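Local coordinates for enterobactin synthetase component F-related protein (Vibrio cholerae serotype O1, PDB 4OXI) that probably activates glycine with ATP to form glycyl-adenylate, as an adenylation domain of an LPS modification pathway related to nonribosomal peptide synthetases, at residues A[52-57]-A[203-208]; A[84-89]-A[117-122]. One frame throughout, in Å; residues are numbered along the deposited sequence.

Interaction 1: A[52-57]-A[203-208]; sequences TRHSIL and LLVVKY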
ATOM      1  N   THR A  52     -17.798   5.068 -11.266  1.00 39.21           N
ATOM      2  CA  THR A  52     -17.320   4.493 -10.005  1.00 34.97           C
ATOM      3  C   THR A  52     -17.547   5.446  -8.840  1.00 31.83           C
ATOM      4  O   THR A  52     -18.015   5.051  -7.776  1.00 28.43           O
ATOM      5  CB  THR A  52     -15.823   4.142 -10.054  1.00 35.90           C
ATOM      6  OG1 THR A  52     -15.574   3.243 -11.139  1.00 37.17           O
ATOM      7  CG2 THR A  52     -15.389   3.476  -8.746  1.00 31.39           C
ATOM      8  N   ARG A  53     -17.209   6.711  -9.043  1.00 30.37           N
ATOM      9  CA  ARG A  53     -17.509   7.711  -8.037  1.00 29.34           C
ATOM     10  C   ARG A  53     -19.011   7.752  -7.745  1.00 34.17           C
ATOM     11  O   ARG A  53     -19.420   7.905  -6.588  1.00 28.13           O
ATOM     12  CB  ARG A  53     -17.014   9.073  -8.493  1.00 28.13           C
ATOM     13  CG  ARG A  53     -17.349  10.178  -7.536  1.00 28.96           C
ATOM     14  CD  ARG A  53     -16.511  11.414  -7.812  1.00 32.70           C
ATOM     15  NE  ARG A  53     -16.521  12.235  -6.621  1.00 42.35           N
ATOM     16  CZ  ARG A  53     -15.499  12.361  -5.782  1.00 33.90           C
ATOM     17  NH1 ARG A  53     -15.641  13.110  -4.709  1.00 36.58           N
ATOM     18  NH2 ARG A  53     -14.339  11.771  -6.023  1.00 32.05           N
ATOM     19  N   HIS A  54     -19.836   7.597  -8.783  1.00 33.34           N
ATOM     20  CA  HIS A  54     -21.290   7.612  -8.577  1.00 35.24           C
ATOM     21  C   HIS A  54     -21.731   6.445  -7.714  1.00 31.76           C
ATOM     22  O   HIS A  54     -22.566   6.604  -6.835  1.00 31.63           O
ATOM     23  CB  HIS A  54     -22.065   7.567  -9.896  1.00 39.09           C
ATOM     24  CG  HIS A  54     -23.543   7.422  -9.708  1.00 46.09           C
ATOM     25  ND1 HIS A  54     -24.365   8.489  -9.400  1.00 51.53           N
ATOM     26  CD2 HIS A  54     -24.347   6.331  -9.758  1.00 50.55           C
ATOM     27  CE1 HIS A  54     -25.611   8.062  -9.281  1.00 51.87           C
ATOM     28  NE2 HIS A  54     -25.628   6.758  -9.497  1.00 51.88           N
ATOM     29  N   SER A  55     -21.167   5.270  -7.980  1.00 31.41           N
ATOM     30  CA  SER A  55     -21.482   4.091  -7.195  1.00 32.15           C
ATOM     31  C   SER A  55     -21.116   4.281  -5.726  1.00 31.12           C
ATOM     32  O   SER A  55     -21.826   3.812  -4.842  1.00 31.66           O
ATOM     33  CB  SER A  55     -20.739   2.880  -7.743  1.00 33.93           C
ATOM     34  OG  SER A  55     -21.062   2.674  -9.096  1.00 37.32           O
ATOM     35  N   ILE A  56     -20.005   4.965  -5.470  1.00 26.34           N
ATOM     36  CA  ILE A  56     -19.587   5.198  -4.098  1.00 28.78           C
ATOM     37  C   ILE A  56     -20.562   6.138  -3.402  1.00 28.25           C
ATOM     38  O   ILE A  56     -20.998   5.867  -2.276  1.00 30.11           O
ATOM     39  CB  ILE A  56     -18.136   5.739  -4.013  1.00 25.59           C
ATOM     40  CG1 ILE A  56     -17.141   4.604  -4.221  1.00 25.09           C
ATOM     41  CG2 ILE A  56     -17.886   6.388  -2.674  1.00 24.88           C
ATOM     42  CD1 ILE A  56     -15.702   5.063  -4.386  1.00 28.65           C
ATOM     43  N   LEU A  57     -20.917   7.237  -4.063  1.00 29.81           N
ATOM     44  CA  LEU A  57     -21.877   8.172  -3.479  1.00 29.10           C
ATOM     45  C   LEU A  57     -23.236   7.509  -3.233  1.00 31.27           C
ATOM     46  O   LEU A  57     -23.869   7.747  -2.206  1.00 31.58           O
ATOM     47  CB  LEU A  57     -22.031   9.409  -4.354  1.00 32.03           C
ATOM     48  CG  LEU A  57     -20.761  10.240  -4.501  1.00 35.06           C
ATOM     49  CD1 LEU A  57     -21.050  11.531  -5.232  1.00 35.86           C
ATOM     50  CD2 LEU A  57     -20.176  10.523  -3.134  1.00 36.12           C
ATOM     51  N   LEU A 203     -28.272  14.941  -0.654  1.00 59.67           N
ATOM     52  CA  LEU A 203     -27.633  15.972  -1.470  1.00 62.31           C
ATOM     53  C   LEU A 203     -26.273  15.557  -2.020  1.00 61.21           C
ATOM     54  O   LEU A 203     -25.692  16.277  -2.835  1.00 65.08           O
ATOM     55  CB  LEU A 203     -27.459  17.252  -0.643  1.00 64.60           C
ATOM     56  CG  LEU A 203     -28.577  18.302  -0.637  1.00 68.03           C
ATOM     57  CD1 LEU A 203     -29.960  17.663  -0.533  1.00 60.88           C
ATOM     58  CD2 LEU A 203     -28.353  19.300   0.499  1.00 67.01           C
ATOM     59  N   LEU A 204     -25.768  14.413  -1.561  1.00 56.99           N
ATOM     60  CA  LEU A 204     -24.426  13.941  -1.910  1.00 52.42           C
ATOM     61  C   LEU A 204     -24.067  14.035  -3.398  1.00 59.90           C
ATOM     62  O   LEU A 204     -22.995  14.539  -3.756  1.00 65.06           O
ATOM     63  CB  LEU A 204     -24.229  12.499  -1.437  1.00 50.28           C
ATOM     64  CG  LEU A 204     -23.452  12.261  -0.144  1.00 45.36           C
ATOM     65  CD1 LEU A 204     -22.845  10.883  -0.176  1.00 42.13           C
ATOM     66  CD2 LEU A 204     -22.373  13.294   0.019  1.00 41.09           C
ATOM     67  N   VAL A 205     -24.954  13.553  -4.260  1.00 57.90           N
ATOM     68  CA  VAL A 205     -24.650  13.465  -5.691  1.00 61.87           C
ATOM     69  C   VAL A 205     -24.518  14.823  -6.414  1.00 63.57           C
ATOM     70  O   VAL A 205     -23.848  14.918  -7.442  1.00 65.16           O
ATOM     71  CB  VAL A 205     -25.656  12.540  -6.414  1.00 63.00           C
ATOM     72  CG1 VAL A 205     -25.212  12.265  -7.845  1.00 59.68           C
ATOM     73  CG2 VAL A 205     -25.790  11.231  -5.653  1.00 56.31           C
ATOM     74  N   VAL A 206     -25.126  15.875  -5.873  1.00 63.62           N
ATOM     75  CA  VAL A 206     -25.018  17.199  -6.494  1.00 66.46           C
ATOM     76  C   VAL A 206     -24.082  18.158  -5.756  1.00 63.80           C
ATOM     77  O   VAL A 206     -23.565  19.100  -6.356  1.00 72.70           O
ATOM     78  CB  VAL A 206     -26.399  17.875  -6.697  1.00 68.79           C
ATOM     79  CG1 VAL A 206     -27.199  17.142  -7.765  1.00 63.67           C
ATOM     80  CG2 VAL A 206     -27.169  17.957  -5.376  1.00 63.72           C
ATOM     81  N   LYS A 207     -23.864  17.919  -4.466  1.00 66.73           N
ATOM     82  CA  LYS A 207     -22.958  18.751  -3.670  1.00 67.88           C
ATOM     83  C   LYS A 207     -21.487  18.580  -4.084  1.00 66.88           C
ATOM     84  O   LYS A 207     -20.602  19.282  -3.585  1.00 59.93           O
ATOM     85  CB  LYS A 207     -23.129  18.460  -2.176  1.00 64.46           C
ATOM     86  CG  LYS A 207     -24.039  19.442  -1.450  1.00 66.34           C
ATOM     87  CD  LYS A 207     -23.295  20.102  -0.290  1.00 65.48           C
ATOM     88  CE  LYS A 207     -24.228  20.932   0.586  1.00 68.52           C
ATOM     89  NZ  LYS A 207     -23.533  21.488   1.790  1.00 56.96           N
ATOM     90  N   TYR A 208     -21.242  17.647  -5.000  1.00 70.31           N
ATOM     91  CA  TYR A 208     -19.909  17.419  -5.548  1.00 70.87           C
ATOM     92  C   TYR A 208     -19.830  17.889  -7.002  1.00 64.02           C
ATOM     93  O   TYR A 208     -19.206  18.907  -7.304  1.00 64.09           O
ATOM     94  CB  TYR A 208     -19.530  15.935  -5.436  1.00 64.81           C
ATOM     95  CG  TYR A 208     -19.693  15.142  -6.717  1.00 63.64           C
ATOM     96  CD1 TYR A 208     -18.627  14.978  -7.594  1.00 65.58           C
ATOM     97  CD2 TYR A 208     -20.905  14.547  -7.046  1.00 64.45           C
ATOM     98  CE1 TYR A 208     -18.764  14.255  -8.772  1.00 64.48           C
ATOM     99  CE2 TYR A 208     -21.050  13.816  -8.222  1.00 63.08           C
ATOM    100  CZ  TYR A 208     -19.973  13.674  -9.076  1.00 59.38           C
ATOM    101  OH  TYR A 208     -20.099  12.952 -10.238  1.00 66.59           O
TER
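Leu57, on helix 51-62, pushes its branched end between Leu204 and Tyr208 of the loop that joins strands 190-193 and 216-222, so that a helix near the start of the adenylation (AMP-binding) fold packs against a connection some 150 residues further on. The two methyl groups of Leu57 divide the work. CD1 comes to 3.5 Å from Tyr208 CD2 on an oblique line to the ring, and also lies against Val205 CA, while CD2 meets Leu204 CD1 at 4.0 Å. Because CG of Leu57 stands beside the backbone N (chi1 -63°), the fork opens toward the loop. Leu204 continues onto Ile60 and Gln61, one turn further along the same helix.

Arg53, one turn earlier than Leu57, meets the same side of the Tyr208 ring but along its CD1-CE1 flank, where Leu57 takes CD2 and CE2. Its chain is extended from CG to NE and runs antiparallel to the tyrosine side chain as it passes, with NE 3.6 Å from Tyr208 CD1 and CD 3.8 Å from Tyr208 CE1. Guanidinium and ring planes are 34° apart, too tilted for a flat stack. The polar end of Arg53 is engaged elsewhere: NH1 donates to the carbonyl oxygen of Tyr118 at the end of helix 108-119, and the guanidinium makes a cation-pi contact with that tyrosine's ring. Tyr208 therefore lies along the aliphatic part and NE of a buried arginine whose tip is held by another helix.

At the outer margin the contact thins. The exposed imidazole of His54 swings toward Val205 with CG anti to the backbone N (chi1 173°), and the valine methyl arrives at the ring's edge, near its plane, leaving ND1 of His54 4.2 Å from CG1 of Val205.

Interaction 2: A[84-89]-A[117-122]; sequences MALSLS and SYLGGM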
ATOM      1  N   MET A  84     -18.415  13.553   9.402  1.00 26.42           N
ATOM      2  CA  MET A  84     -17.032  13.899   9.692  1.00 27.50           C
ATOM      3  C   MET A  84     -16.279  14.206   8.398  1.00 23.92           C
ATOM      4  O   MET A  84     -15.578  15.202   8.313  1.00 23.70           O
ATOM      5  CB  MET A  84     -16.347  12.773  10.459  1.00 25.93           C
ATOM      6  CG  MET A  84     -16.682  12.775  11.931  1.00 32.22           C
ATOM      7  SD  MET A  84     -15.965  11.362  12.773  1.00 32.37           S
ATOM      8  CE  MET A  84     -17.167  10.074  12.401  1.00 26.58           C
ATOM      9  N   ALA A  85     -16.460  13.365   7.389  1.00 20.26           N
ATOM     10  CA  ALA A  85     -15.742  13.510   6.130  1.00 20.61           C
ATOM     11  C   ALA A  85     -16.088  14.820   5.409  1.00 23.63           C
ATOM     12  O   ALA A  85     -15.192  15.584   5.057  1.00 24.85           O
ATOM     13  CB  ALA A  85     -16.003  12.309   5.241  1.00 17.69           C
ATOM     14  N   LEU A  86     -17.377  15.095   5.211  1.00 21.94           N
ATOM     15  CA  LEU A  86     -17.781  16.336   4.559  1.00 21.76           C
ATOM     16  C   LEU A  86     -17.531  17.583   5.407  1.00 24.17           C
ATOM     17  O   LEU A  86     -17.388  18.675   4.860  1.00 25.33           O
ATOM     18  CB  LEU A  86     -19.241  16.294   4.101  1.00 23.82           C
ATOM     19  CG  LEU A  86     -19.613  15.233   3.073  1.00 27.65           C
ATOM     20  CD1 LEU A  86     -21.056  15.450   2.612  1.00 28.32           C
ATOM     21  CD2 LEU A  86     -18.657  15.264   1.889  1.00 24.92           C
ATOM     22  N   SER A  87     -17.455  17.449   6.726  1.00 24.07           N
ATOM     23  CA  SER A  87     -17.060  18.610   7.528  1.00 25.42           C
ATOM     24  C   SER A  87     -15.603  18.981   7.260  1.00 23.70           C
ATOM     25  O   SER A  87     -15.269  20.159   7.075  1.00 24.88           O
ATOM     26  CB  SER A  87     -17.264  18.358   9.026  1.00 25.13           C
ATOM     27  OG  SER A  87     -18.636  18.159   9.332  1.00 27.76           O
ATOM     28  N   LEU A  88     -14.728  17.984   7.268  1.00 20.26           N
ATOM     29  CA  LEU A  88     -13.320  18.234   6.981  1.00 22.63           C
ATOM     30  C   LEU A  88     -13.164  18.764   5.560  1.00 21.20           C
ATOM     31  O   LEU A  88     -12.504  19.774   5.323  1.00 18.40           O
ATOM     32  CB  LEU A  88     -12.518  16.940   7.143  1.00 25.15           C
ATOM     33  CG  LEU A  88     -12.333  16.490   8.594  1.00 26.17           C
ATOM     34  CD1 LEU A  88     -11.836  15.047   8.639  1.00 24.62           C
ATOM     35  CD2 LEU A  88     -11.358  17.425   9.314  1.00 25.81           C
ATOM     36  N   SER A  89     -13.799  18.080   4.618  1.00 21.26           N
ATOM     37  CA  SER A  89     -13.716  18.436   3.199  1.00 23.37           C
ATOM     38  C   SER A  89     -14.199  19.872   2.897  1.00 22.54           C
ATOM     39  O   SER A  89     -13.549  20.621   2.147  1.00 23.24           O
ATOM     40  CB  SER A  89     -14.517  17.408   2.398  1.00 21.20           C
ATOM     41  OG  SER A  89     -14.473  17.694   1.028  1.00 34.54           O
ATOM     42  N   SER A 117     -10.920  13.394   1.913  1.00 21.65           N
ATOM     43  CA  SER A 117     -10.103  13.724   0.757  1.00 21.07           C
ATOM     44  C   SER A 117     -10.719  13.165  -0.514  1.00 21.77           C
ATOM     45  O   SER A 117     -10.765  13.849  -1.549  1.00 21.13           O
ATOM     46  CB  SER A 117      -8.678  13.194   0.926  1.00 21.38           C
ATOM     47  OG  SER A 117      -7.999  13.298  -0.312  1.00 22.69           O
ATOM     48  N   TYR A 118     -11.194  11.924  -0.449  1.00 22.02           N
ATOM     49  CA  TYR A 118     -11.829  11.328  -1.619  1.00 19.56           C
ATOM     50  C   TYR A 118     -13.099  12.097  -2.027  1.00 22.32           C
ATOM     51  O   TYR A 118     -13.270  12.459  -3.192  1.00 23.35           O
ATOM     52  CB  TYR A 118     -12.164   9.833  -1.413  1.00 20.64           C
ATOM     53  CG  TYR A 118     -12.908   9.316  -2.619  1.00 22.91           C
ATOM     54  CD1 TYR A 118     -12.218   8.953  -3.765  1.00 23.97           C
ATOM     55  CD2 TYR A 118     -14.299   9.261  -2.642  1.00 21.92           C
ATOM     56  CE1 TYR A 118     -12.880   8.521  -4.898  1.00 24.51           C
ATOM     57  CE2 TYR A 118     -14.978   8.830  -3.776  1.00 24.15           C
ATOM     58  CZ  TYR A 118     -14.261   8.471  -4.902  1.00 28.28           C
ATOM     59  OH  TYR A 118     -14.909   8.037  -6.034  1.00 26.06           O
ATOM     60  N   LEU A 119     -13.992  12.325  -1.067  1.00 22.97           N
ATOM     61  CA  LEU A 119     -15.267  12.977  -1.345  1.00 21.15           C
ATOM     62  C   LEU A 119     -15.066  14.388  -1.887  1.00 25.22           C
ATOM     63  O   LEU A 119     -15.840  14.853  -2.728  1.00 23.62           O
ATOM     64  CB  LEU A 119     -16.124  13.007  -0.083  1.00 20.56           C
ATOM     65  CG  LEU A 119     -16.655  11.639   0.352  1.00 25.48           C
ATOM     66  CD1 LEU A 119     -17.395  11.738   1.674  1.00 23.10           C
ATOM     67  CD2 LEU A 119     -17.577  11.054  -0.707  1.00 18.89           C
ATOM     68  N   GLY A 120     -14.006  15.053  -1.424  1.00 26.74           N
ATOM     69  CA  GLY A 120     -13.717  16.417  -1.824  1.00 22.78           C
ATOM     70  C   GLY A 120     -12.772  16.593  -3.011  1.00 26.83           C
ATOM     71  O   GLY A 120     -12.392  17.721  -3.333  1.00 26.84           O
ATOM     72  N   GLY A 121     -12.380  15.503  -3.666  1.00 25.12           N
ATOM     73  CA  GLY A 121     -11.477  15.613  -4.802  1.00 25.41           C
ATOM     74  C   GLY A 121     -10.060  16.065  -4.456  1.00 24.05           C
ATOM     75  O   GLY A 121      -9.337  16.610  -5.289  1.00 26.64           O
ATOM     76  N   MET A 122      -9.645  15.831  -3.222  1.00 25.84           N
ATOM     77  CA  MET A 122      -8.309  16.242  -2.806  1.00 25.33           C
ATOM     78  C   MET A 122      -7.292  15.105  -2.844  1.00 22.88           C
ATOM     79  O   MET A 122      -7.599  14.010  -3.336  1.00 23.12           O
ATOM     80  CB  MET A 122      -8.393  16.926  -1.451  1.00 26.84           C
ATOM     81  CG  MET A 122      -9.159  18.253  -1.589  1.00 30.23           C
ATOM     82  SD  MET A 122      -9.712  18.894  -0.027  1.00 46.14           S
ATOM     83  CE  MET A 122      -8.163  18.667   0.856  1.00 37.55           C
TER
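Leu119 and Gly120 face Ala85, Leu86 and Ser89 where helix 108-119 ends in a Schellman motif and packs on helix 78-95, within the AMP-binding enzyme fold. The apolar contacts gather on Leu119. Its CD1 methyl reaches two residues of the facing helix, lying 3.9 Å from Ala85 CB and 3.8 Å from Leu86 CD2. The two leucine side chains lie roughly perpendicular, and Leu86 CD2 also rests on CB of Leu119. Leu86 starts to the side of the contact; with CG anti to its carbonyl carbon (chi1 -62°), one branch is carried across to Leu119.

Backbone bonds close the helix. Met122 N donates to Ser117 O at 2.8 Å and Gly121 N to Tyr118 O at 3.2 Å, with Gly121 as the C-prime residue at a positive phi of 68°, a conformation that favours glycine. The turn is held to the neighbouring helix by a further polar link, for Gly120 O accepts a hydrogen bond from His93 NE2 of helix 78-95.

The closest approach of the backbones falls at Ser89 and Gly120, whose CA atoms are 5.4 Å apart. Lacking a side chain on the face turned to the serine, Gly120 lets the hydroxyl come right up to its main chain, with Ser89 OG 3.2 Å from Gly120 CA.

In the fold
Helix 108-119 ties the two contacts together: its end lies against helix 78-95 in interaction 2, and it also meets helix 51-62 of interaction 1, where Leu119 CD2 is 3.6 Å from Leu57 CD2. Leu204 of interaction 1 likewise touches Leu86 of interaction 2, so leucines from three helices and the loop meet between them. Interaction 2 is the buried one, where crossing leucines and an alanine pack between two helices and a serine lies close against the glycine that follows the helix end. Interaction 1, about 12 Å away between centres, is only partly buried and joins a helix to a loop, mixing aliphatic, aromatic and cationic groups and ending at an exposed histidine.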